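Local coordinates for 8-amino-8-demethylriboflavin N,N-dimethyltransferase (Streptomyces davawensis, PDB 4D7K), which catalyses the two S-adenosyl-L-methionine-dependent N-methylations that turn 8-amino-8-demethylriboflavin into the antibiotic roseoflavin, at residues A[285-290]-A[336-341]. Sequence-based numbering, arbitrary orientation.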
ATOM      1  N   ASP A 285     -22.167 -12.938   4.816  1.00 44.45           N
ATOM      2  CA  ASP A 285     -20.951 -13.315   4.110  1.00 51.47           C
ATOM      3  C   ASP A 285     -20.771 -12.475   2.853  1.00 47.96           C
ATOM      4  O   ASP A 285     -21.647 -11.693   2.484  1.00 44.94           O
ATOM      5  CB  ASP A 285     -20.988 -14.805   3.746  1.00 57.15           C
ATOM      6  CG  ASP A 285     -19.601 -15.403   3.552  1.00 65.66           C
ATOM      7  OD1 ASP A 285     -18.611 -14.643   3.511  1.00 58.11           O
ATOM      8  OD2 ASP A 285     -19.503 -16.643   3.433  1.00 73.68           O
ATOM      9  N   SER A 286     -19.620 -12.632   2.209  1.00 40.61           N
ATOM     10  CA  SER A 286     -19.409 -12.091   0.876  1.00 41.84           C
ATOM     11  C   SER A 286     -19.760 -13.175  -0.136  1.00 42.13           C
ATOM     12  O   SER A 286     -19.289 -14.308  -0.029  1.00 50.89           O
ATOM     13  CB  SER A 286     -17.966 -11.621   0.696  1.00 38.43           C
ATOM     14  OG  SER A 286     -17.768 -11.072  -0.594  1.00 50.99           O
ATOM     15  N   VAL A 287     -20.595 -12.837  -1.110  1.00 39.69           N
ATOM     16  CA  VAL A 287     -21.071 -13.828  -2.067  1.00 40.95           C
ATOM     17  C   VAL A 287     -20.446 -13.615  -3.440  1.00 44.99           C
ATOM     18  O   VAL A 287     -20.648 -12.576  -4.074  1.00 50.07           O
ATOM     19  CB  VAL A 287     -22.607 -13.796  -2.180  1.00 41.02           C
ATOM     20  CG1 VAL A 287     -23.095 -14.797  -3.216  1.00 42.10           C
ATOM     21  CG2 VAL A 287     -23.235 -14.078  -0.825  1.00 36.99           C
ATOM     22  N   ILE A 288     -19.673 -14.603  -3.882  1.00 49.60           N
ATOM     23  CA  ILE A 288     -19.014 -14.559  -5.183  1.00 47.91           C
ATOM     24  C   ILE A 288     -20.031 -14.353  -6.295  1.00 55.04           C
ATOM     25  O   ILE A 288     -20.998 -15.106  -6.407  1.00 56.75           O
ATOM     26  CB  ILE A 288     -18.215 -15.850  -5.462  1.00 50.42           C
ATOM     27  CG1 ILE A 288     -17.161 -16.085  -4.373  1.00 34.94           C
ATOM     28  CG2 ILE A 288     -17.567 -15.789  -6.842  1.00 51.23           C
ATOM     29  CD1 ILE A 288     -16.049 -15.064  -4.379  1.00 43.04           C
ATOM     30  N   GLY A 289     -19.807 -13.326  -7.108  1.00 56.23           N
ATOM     31  CA  GLY A 289     -20.707 -13.006  -8.200  1.00 50.24           C
ATOM     32  C   GLY A 289     -21.753 -11.984  -7.797  1.00 52.57           C
ATOM     33  O   GLY A 289     -22.441 -11.421  -8.647  1.00 55.52           O
ATOM     34  N   GLU A 290     -21.880 -11.745  -6.495  1.00 49.67           N
ATOM     35  CA  GLU A 290     -22.862 -10.789  -5.988  1.00 49.35           C
ATOM     36  C   GLU A 290     -22.269  -9.946  -4.867  1.00 54.89           C
ATOM     37  O   GLU A 290     -22.904  -9.701  -3.842  1.00 67.33           O
ATOM     38  CB  GLU A 290     -24.122 -11.515  -5.515  1.00 47.21           C
ATOM     39  CG  GLU A 290     -24.860 -12.228  -6.641  1.00 55.17           C
ATOM     40  CD  GLU A 290     -26.079 -12.979  -6.166  1.00 58.12           C
ATOM     41  OE1 GLU A 290     -26.959 -12.344  -5.547  1.00 65.59           O
ATOM     42  OE2 GLU A 290     -26.156 -14.202  -6.412  1.00 55.36           O
ATOM     43  N   VAL A 336     -19.364  -5.007   0.026  1.00 40.73           N
ATOM     44  CA  VAL A 336     -18.659  -6.256   0.264  1.00 38.13           C
ATOM     45  C   VAL A 336     -19.605  -7.354   0.702  1.00 39.05           C
ATOM     46  O   VAL A 336     -19.767  -8.369   0.022  1.00 39.07           O
ATOM     47  CB  VAL A 336     -17.577  -6.103   1.338  1.00 42.24           C
ATOM     48  CG1 VAL A 336     -16.878  -7.435   1.565  1.00 39.68           C
ATOM     49  CG2 VAL A 336     -16.584  -5.033   0.939  1.00 49.33           C
ATOM     50  N   TRP A 337     -20.229  -7.133   1.851  1.00 36.72           N
ATOM     51  CA  TRP A 337     -20.991  -8.168   2.522  1.00 33.51           C
ATOM     52  C   TRP A 337     -22.437  -8.214   2.059  1.00 35.48           C
ATOM     53  O   TRP A 337     -22.926  -7.303   1.392  1.00 47.48           O
ATOM     54  CB  TRP A 337     -20.932  -7.953   4.035  1.00 36.15           C
ATOM     55  CG  TRP A 337     -19.546  -7.685   4.527  1.00 42.63           C
ATOM     56  CD1 TRP A 337     -19.064  -6.507   5.015  1.00 46.08           C
ATOM     57  CD2 TRP A 337     -18.453  -8.612   4.564  1.00 49.83           C
ATOM     58  NE1 TRP A 337     -17.741  -6.643   5.360  1.00 47.08           N
ATOM     59  CE2 TRP A 337     -17.341  -7.928   5.092  1.00 51.73           C
ATOM     60  CE3 TRP A 337     -18.307  -9.957   4.205  1.00 51.81           C
ATOM     61  CZ2 TRP A 337     -16.099  -8.537   5.267  1.00 54.51           C
ATOM     62  CZ3 TRP A 337     -17.072 -10.562   4.378  1.00 52.72           C
ATOM     63  CH2 TRP A 337     -15.985  -9.853   4.906  1.00 53.84           C
ATOM     64  N   ALA A 338     -23.114  -9.294   2.418  1.00 39.30           N
ATOM     65  CA  ALA A 338     -24.506  -9.476   2.061  1.00 44.93           C
ATOM     66  C   ALA A 338     -25.220 -10.270   3.142  1.00 43.68           C
ATOM     67  O   ALA A 338     -24.596 -11.039   3.873  1.00 39.41           O
ATOM     68  CB  ALA A 338     -24.623 -10.179   0.717  1.00 40.49           C
ATOM     69  N   VAL A 339     -26.528 -10.078   3.249  1.00 45.14           N
ATOM     70  CA  VAL A 339     -27.320 -10.900   4.145  1.00 47.67           C
ATOM     71  C   VAL A 339     -28.098 -11.932   3.341  1.00 48.94           C
ATOM     72  O   VAL A 339     -29.019 -11.589   2.600  1.00 45.64           O
ATOM     73  CB  VAL A 339     -28.288 -10.061   4.987  1.00 44.17           C
ATOM     74  CG1 VAL A 339     -29.171 -10.967   5.832  1.00 39.32           C
ATOM     75  CG2 VAL A 339     -27.513  -9.105   5.870  1.00 43.64           C
ATOM     76  N   ILE A 340     -27.703 -13.194   3.475  1.00 50.22           N
ATOM     77  CA  ILE A 340     -28.409 -14.286   2.823  1.00 49.62           C
ATOM     78  C   ILE A 340     -29.601 -14.692   3.674  1.00 52.27           C
ATOM     79  O   ILE A 340     -29.437 -15.298   4.725  1.00 48.66           O
ATOM     80  CB  ILE A 340     -27.498 -15.510   2.599  1.00 49.96           C
ATOM     81  CG1 ILE A 340     -26.233 -15.107   1.839  1.00 46.27           C
ATOM     82  CG2 ILE A 340     -28.245 -16.605   1.846  1.00 51.35           C
ATOM     83  CD1 ILE A 340     -25.271 -16.260   1.594  1.00 46.80           C
ATOM     84  N   GLU A 341     -30.801 -14.342   3.229  1.00 56.57           N
ATOM     85  CA  GLU A 341     -32.003 -14.687   3.976  1.00 56.75           C
ATOM     86  C   GLU A 341     -32.509 -16.067   3.566  1.00 60.09           C
ATOM     87  O   GLU A 341     -32.862 -16.286   2.407  1.00 65.72           O
ATOM     88  CB  GLU A 341     -33.089 -13.633   3.763  1.00 54.74           C
ATOM     89  CG  GLU A 341     -34.330 -13.857   4.600  1.00 61.01           C
ATOM     90  CD  GLU A 341     -35.459 -12.919   4.225  1.00 60.01           C
ATOM     91  OE1 GLU A 341     -35.202 -11.944   3.490  1.00 60.95           O
ATOM     92  OE2 GLU A 341     -36.604 -13.160   4.662  1.00 58.98           O
TER
HETATM   93  O   HOH W   1     -21.772 -10.095  -1.073  1.00 35.01           O
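D285 and A338 form an antiparallel hydrogen-bonded pair where strand 280-285 ends beside strand 337-344. D285 N gives a nearly straight bond to A338 O (3.2 Å, 164° at the hydrogen). A338 N returns one to D285 O (2.8 Å), more bent at 134°. The packing is close around this pair. The indole of W337 turns one edge to the chain leaving the strand: its CE3 lies 3.6 Å from S286 N, with D285 C also in the ring plane. V336 CG1 sits over the centre of one indole face, and F166 and F170 also pack on this ring. S286 N bonds to D285 OD1, meeting it from above the carboxylate plane. Further along strand 337-344, I340 CD1 touches V287 CG2 at 3.8 Å. V287 CG1 stands anti to the backbone N (chi1 178°), which leaves CG2 beside that N and facing I340.

Past S286 the two backbones separate, and a water bridges them while the V287 side chain keeps its apolar contact. This water accepts from V287 N and donates to E290 O and V336 O, the last at 2.9 Å. V336 O also takes a bond from T291 and a weak one from S286 OG (3.4 Å). The outer side is the type II turn from V287 to E290, closed by E290 N to V287 O. Its exposed G289 does not touch segment 336-341. The E290 carboxylate forms a salt bridge with R313.

The insertion of the last strand, antiparallel, between the fifth and sixth strands, giving the order 3-2-1-4-5-7-6, is the hallmark of the Rossmann-like class I methyltransferase fold.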